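Local coordinates for seryl-tRNA synthetase, cytoplasmic (Candida albicans, PDB 3QO8), which catalyses the two-step attachment of serine to tRNA(Ser), activating the amino acid with ATP to Ser-AMP and then transferring it to the acceptor end of the tRNA, at residues 21-24 with 28-31; 32-37 with 102-107. All coordinates share one frame; numbering follows the deposited sequence.

From the N terminus the chain runs through helix 15-25, passes a short turn and enters helix 30-65; contact 1 (21-24 with 28-31) closes this turn between two successive helices. Helix 30-65 then leaves along the arm and helix 74-107 returns, so that contact 2 (32-37 with 102-107) closes a long, almost wholly helical hairpin at its base. The two loops follow in series, neither enclosing nor crossing the other, with centres about 11 Å apart. Both use helix 30-65, and Leu-31 joins them directly: its CD2 packs 3.5 Å from CB of Gln-107. Together they tie helix 15-25 and both arm helices into one base within the N-terminal, tRNA-binding region.

Contact 1 (21-24 with 28-31); sequences SQKK and SVEL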
loop_
_atom_site.group_PDB
_atom_site.type_symbol
_atom_site.label_atom_id
_atom_site.label_comp_id
_atom_site.label_asym_id
_atom_site.label_seq_id
_atom_site.Cartn_x
_atom_site.Cartn_y
_atom_site.Cartn_z
ATOM N N SER A 21 4.142 -35.052 -14.667
ATOM C CA SER A 21 3.885 -33.630 -14.514
ATOM C C SER A 21 5.152 -32.935 -14.048
ATOM O O SER A 21 5.529 -31.896 -14.592
ATOM C CB SER A 21 2.755 -33.378 -13.505
ATOM O OG SER A 21 2.513 -31.990 -13.361
ATOM N N GLN A 22 5.810 -33.509 -13.041
ATOM C CA GLN A 22 7.063 -32.946 -12.530
ATOM C C GLN A 22 8.085 -32.770 -13.652
ATOM O O GLN A 22 8.801 -31.768 -13.718
ATOM C CB GLN A 22 7.640 -33.834 -11.427
ATOM C CG GLN A 22 6.865 -33.741 -10.094
ATOM C CD GLN A 22 6.871 -32.339 -9.521
ATOM O OE1 GLN A 22 5.932 -31.570 -9.717
ATOM N NE2 GLN A 22 7.939 -31.995 -8.818
ATOM N N LYS A 23 8.139 -33.761 -14.531
ATOM C CA LYS A 23 9.068 -33.749 -15.653
ATOM C C LYS A 23 8.744 -32.598 -16.596
ATOM O O LYS A 23 9.634 -31.842 -16.993
ATOM C CB LYS A 23 8.999 -35.084 -16.391
ATOM C CG LYS A 23 10.278 -35.490 -17.100
ATOM C CD LYS A 23 10.260 -36.989 -17.360
ATOM C CE LYS A 23 9.836 -37.735 -16.092
ATOM N NZ LYS A 23 9.689 -39.207 -16.282
ATOM N N LYS A 24 7.466 -32.458 -16.943
ATOM C CA LYS A 24 7.013 -31.340 -17.775
ATOM C C LYS A 24 7.366 -29.993 -17.159
ATOM O O LYS A 24 7.678 -29.040 -17.870
ATOM C CB LYS A 24 5.503 -31.408 -17.988
ATOM C CG LYS A 24 5.041 -32.607 -18.782
ATOM C CD LYS A 24 3.577 -32.480 -19.113
ATOM C CE LYS A 24 3.016 -33.761 -19.680
ATOM N NZ LYS A 24 1.532 -33.624 -19.785
ATOM N N SER A 28 11.644 -31.666 -9.734
ATOM C CA SER A 28 12.123 -32.962 -9.249
ATOM C C SER A 28 11.116 -34.105 -9.378
ATOM O O SER A 28 10.015 -34.049 -8.826
ATOM C CB SER A 28 12.579 -32.846 -7.791
ATOM O OG SER A 28 13.063 -34.092 -7.332
ATOM N N VAL A 29 11.510 -35.143 -10.105
ATOM C CA VAL A 29 10.719 -36.363 -10.225
ATOM C C VAL A 29 10.977 -37.279 -9.029
ATOM O O VAL A 29 10.140 -38.109 -8.669
ATOM C CB VAL A 29 11.059 -37.116 -11.528
ATOM C CG1 VAL A 29 10.332 -38.456 -11.598
ATOM C CG2 VAL A 29 10.725 -36.255 -12.741
ATOM N N GLU A 30 12.144 -37.117 -8.416
ATOM C CA GLU A 30 12.521 -37.914 -7.254
ATOM C C GLU A 30 11.551 -37.690 -6.101
ATOM O O GLU A 30 11.207 -38.629 -5.377
ATOM C CB GLU A 30 13.945 -37.572 -6.815
ATOM C CG GLU A 30 15.007 -37.893 -7.854
ATOM C CD GLU A 30 16.394 -37.449 -7.427
ATOM O OE1 GLU A 30 16.522 -36.338 -6.870
ATOM O OE2 GLU A 30 17.357 -38.214 -7.643
ATOM N N LEU A 31 11.116 -36.442 -5.940
ATOM C CA LEU A 31 10.172 -36.071 -4.888
ATOM C C LEU A 31 9.051 -37.088 -4.734
ATOM O O LEU A 31 8.641 -37.400 -3.616
ATOM C CB LEU A 31 9.555 -34.700 -5.174
ATOM C CG LEU A 31 10.048 -33.492 -4.382
ATOM C CD1 LEU A 31 11.540 -33.315 -4.568
ATOM C CD2 LEU A 31 9.300 -32.241 -4.814
#
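Gln-22 and Val-29 bury the most surface where helix 15-25 gives way to helix 30-65, in the short turn between two successive helices at the root of the N-terminal coiled-coil arm of seryl-tRNA synthetase. The amide of Gln-22 does the polar work: NE2 donates to Ser-28 O over 2.9 Å, and the bond is nearly straight at 167°. Ser-28 O lies close to the amide plane of Gln-22, whereas NE2 stands above the carbonyl plane of Ser-28, 35° out of it. A bend at chi2 (-61°) folds the chain back over the peptide oxygen, which also lies against the methylenes, with CG of Gln-22 3.4 Å from Ser-28 O. The other end of the amide has a partner too, since OE1 accepts a weak hydrogen bond from Gly-109 N, in the chain that follows helix 74-107; the two bonds are consistent with this orientation of the amide.

Ser-28 precedes the first turn of the next helix and gives it a weak capping bond, OG accepting from Leu-31 N at 3.4 Å, while its carbonyl faces back to Gln-22. Leu-31 also touches this amide, its CD2 lying 4.2 Å from Gln-22 NE2.

Val-29 supplies the apolar part. Its CG2, beside the backbone N, points at the first helix and is approached by CB of Gln-22 at 4.1 Å and by the aliphatic chain of Lys-23. That chain bends at chi3, bringing CE to 3.8 Å from Val-29 CG2.

Contact 2 (32-37 with 102-107); sequences VDEIIA and RSKINQ
Ile-35 and Lys-104 run past each other in opposite directions between two helices, CG1 of Ile-35 lying 3.6 Å from CB of Lys-104. The isoleucine carries its CG1 branch beside the backbone N (chi1 -77°), with CD1 extended beyond it, reaching 3.8 Å from CA of Ile-105. Its other branch turns to the side chain of Ile-105: CG2 of Ile-35 packs 3.7 Å from CG1 of Ile-105, and these two side chains meet at about a right angle. One residue therefore spans two consecutive positions of the opposite helix, CG1 meeting Lys-104 while CD1 and CG2 meet Ile-105.

The segments run nearly antiparallel, at 154°, with axes 9.6 Å apart, as expected of the two-stranded helical coiled coil that forms the tRNA-binding arm of this family. Phe-7 and Val-108 also touch Ile-35, while Met-1 and Ile-4 touch Ile-105, so the N-terminal residues extend the apolar layer at the base of the arm.

Beside this layer Lys-104 crosses Glu-34 at about a right angle. Extended as far as CE, the lysine turns at its last torsion (chi4 -59°) and sets NZ 2.9 Å from Glu-34 OE1 in a salt bridge, meeting that oxygen nearly along its C-O axis. The aliphatic parts touch as well: CD of Lys-104 lies 4.0 Å from CB of Glu-34, and the lysine also packs on Glu-38, one turn further along helix 30-65.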
loop_
_atom_site.group_PDB
_atom_site.type_symbol
_atom_site.label_atom_id
_atom_site.label_comp_id
_atom_site.label_asym_id
_atom_site.label_seq_id
_atom_site.Cartn_x
_atom_site.Cartn_y
_atom_site.Cartn_z
ATOM N N VAL A 32 8.549 -37.596 -5.856
ATOM C CA VAL A 32 7.384 -38.477 -5.818
ATOM C C VAL A 32 7.660 -39.801 -5.095
ATOM O O VAL A 32 6.916 -40.190 -4.188
ATOM C CB VAL A 32 6.806 -38.711 -7.215
ATOM C CG1 VAL A 32 5.618 -39.655 -7.147
ATOM C CG2 VAL A 32 6.401 -37.378 -7.822
ATOM N N ASP A 33 8.735 -40.477 -5.482
ATOM C CA ASP A 33 9.132 -41.706 -4.804
ATOM C C ASP A 33 9.398 -41.473 -3.314
ATOM O O ASP A 33 9.007 -42.285 -2.475
ATOM C CB ASP A 33 10.359 -42.317 -5.471
ATOM C CG ASP A 33 10.032 -42.981 -6.799
ATOM O OD1 ASP A 33 9.007 -43.698 -6.875
ATOM O OD2 ASP A 33 10.802 -42.784 -7.765
ATOM N N GLU A 34 10.051 -40.361 -2.989
ATOM C CA GLU A 34 10.345 -40.025 -1.595
ATOM C C GLU A 34 9.074 -39.850 -0.790
ATOM O O GLU A 34 8.974 -40.297 0.357
ATOM C CB GLU A 34 11.182 -38.749 -1.515
ATOM C CG GLU A 34 12.484 -38.850 -2.295
ATOM C CD GLU A 34 13.316 -37.589 -2.221
ATOM O OE1 GLU A 34 12.868 -36.614 -1.582
ATOM O OE2 GLU A 34 14.421 -37.575 -2.806
ATOM N N ILE A 35 8.106 -39.173 -1.392
ATOM C CA ILE A 35 6.836 -38.932 -0.732
ATOM C C ILE A 35 6.157 -40.266 -0.431
ATOM O O ILE A 35 5.660 -40.487 0.672
ATOM C CB ILE A 35 5.950 -38.013 -1.586
ATOM C CG1 ILE A 35 6.447 -36.574 -1.453
ATOM C CG2 ILE A 35 4.489 -38.123 -1.177
ATOM C CD1 ILE A 35 6.006 -35.668 -2.558
ATOM N N ILE A 36 6.191 -41.181 -1.396
ATOM C CA ILE A 36 5.594 -42.496 -1.205
ATOM C C ILE A 36 6.286 -43.280 -0.088
ATOM O O ILE A 36 5.623 -43.922 0.729
ATOM C CB ILE A 36 5.603 -43.316 -2.511
ATOM C CG1 ILE A 36 4.771 -42.606 -3.583
ATOM C CG2 ILE A 36 5.085 -44.724 -2.260
ATOM C CD1 ILE A 36 4.875 -43.258 -4.990
ATOM N N ALA A 37 7.613 -43.219 -0.041
ATOM C CA ALA A 37 8.355 -43.947 0.982
ATOM C C ALA A 37 7.994 -43.428 2.372
ATOM O O ALA A 37 7.604 -44.195 3.263
ATOM C CB ALA A 37 9.858 -43.840 0.738
ATOM N N ARG A 102 4.426 -33.812 4.653
ATOM C CA ARG A 102 3.711 -32.647 4.142
ATOM C C ARG A 102 4.649 -31.602 3.533
ATOM O O ARG A 102 4.299 -30.921 2.565
ATOM C CB ARG A 102 2.814 -32.046 5.222
ATOM C CG ARG A 102 1.773 -33.042 5.715
ATOM C CD ARG A 102 0.875 -32.479 6.798
ATOM N NE ARG A 102 -0.062 -33.494 7.273
ATOM C CZ ARG A 102 -1.248 -33.738 6.723
ATOM N NH1 ARG A 102 -1.657 -33.030 5.678
ATOM N NH2 ARG A 102 -2.030 -34.687 7.222
ATOM N N SER A 103 5.849 -31.493 4.090
ATOM C CA SER A 103 6.851 -30.574 3.568
ATOM C C SER A 103 7.238 -30.952 2.149
ATOM O O SER A 103 7.414 -30.086 1.290
ATOM C CB SER A 103 8.093 -30.586 4.453
ATOM O OG SER A 103 9.194 -29.998 3.787
ATOM N N LYS A 104 7.386 -32.253 1.913
ATOM C CA LYS A 104 7.736 -32.748 0.594
ATOM C C LYS A 104 6.577 -32.564 -0.374
ATOM O O LYS A 104 6.763 -32.083 -1.485
ATOM C CB LYS A 104 8.162 -34.212 0.655
ATOM C CG LYS A 104 9.558 -34.408 1.223
ATOM C CD LYS A 104 10.036 -35.841 1.050
ATOM C CE LYS A 104 11.459 -36.012 1.557
ATOM N NZ LYS A 104 12.413 -35.113 0.857
ATOM N N ILE A 105 5.378 -32.937 0.054
ATOM C CA ILE A 105 4.215 -32.800 -0.808
ATOM C C ILE A 105 4.022 -31.346 -1.218
ATOM O O ILE A 105 3.631 -31.049 -2.351
ATOM C CB ILE A 105 2.959 -33.337 -0.133
ATOM C CG1 ILE A 105 3.060 -34.865 -0.012
ATOM C CG2 ILE A 105 1.718 -32.912 -0.905
ATOM C CD1 ILE A 105 2.000 -35.476 0.857
ATOM N N ASN A 106 4.338 -30.441 -0.301
ATOM C CA ASN A 106 4.220 -29.014 -0.565
ATOM C C ASN A 106 5.109 -28.533 -1.708
ATOM O O ASN A 106 4.809 -27.532 -2.354
ATOM C CB ASN A 106 4.512 -28.211 0.704
ATOM C CG ASN A 106 4.389 -26.726 0.483
ATOM O OD1 ASN A 106 3.292 -26.210 0.269
ATOM N ND2 ASN A 106 5.517 -26.024 0.537
ATOM N N GLN A 107 6.199 -29.247 -1.949
ATOM C CA GLN A 107 7.121 -28.893 -3.022
ATOM C C GLN A 107 6.622 -29.304 -4.417
ATOM O O GLN A 107 7.091 -28.776 -5.422
ATOM C CB GLN A 107 8.491 -29.520 -2.772
ATOM C CG GLN A 107 9.145 -29.114 -1.475
ATOM C CD GLN A 107 10.517 -29.724 -1.327
ATOM O OE1 GLN A 107 11.343 -29.641 -2.237
ATOM N NE2 GLN A 107 10.766 -30.356 -0.189
#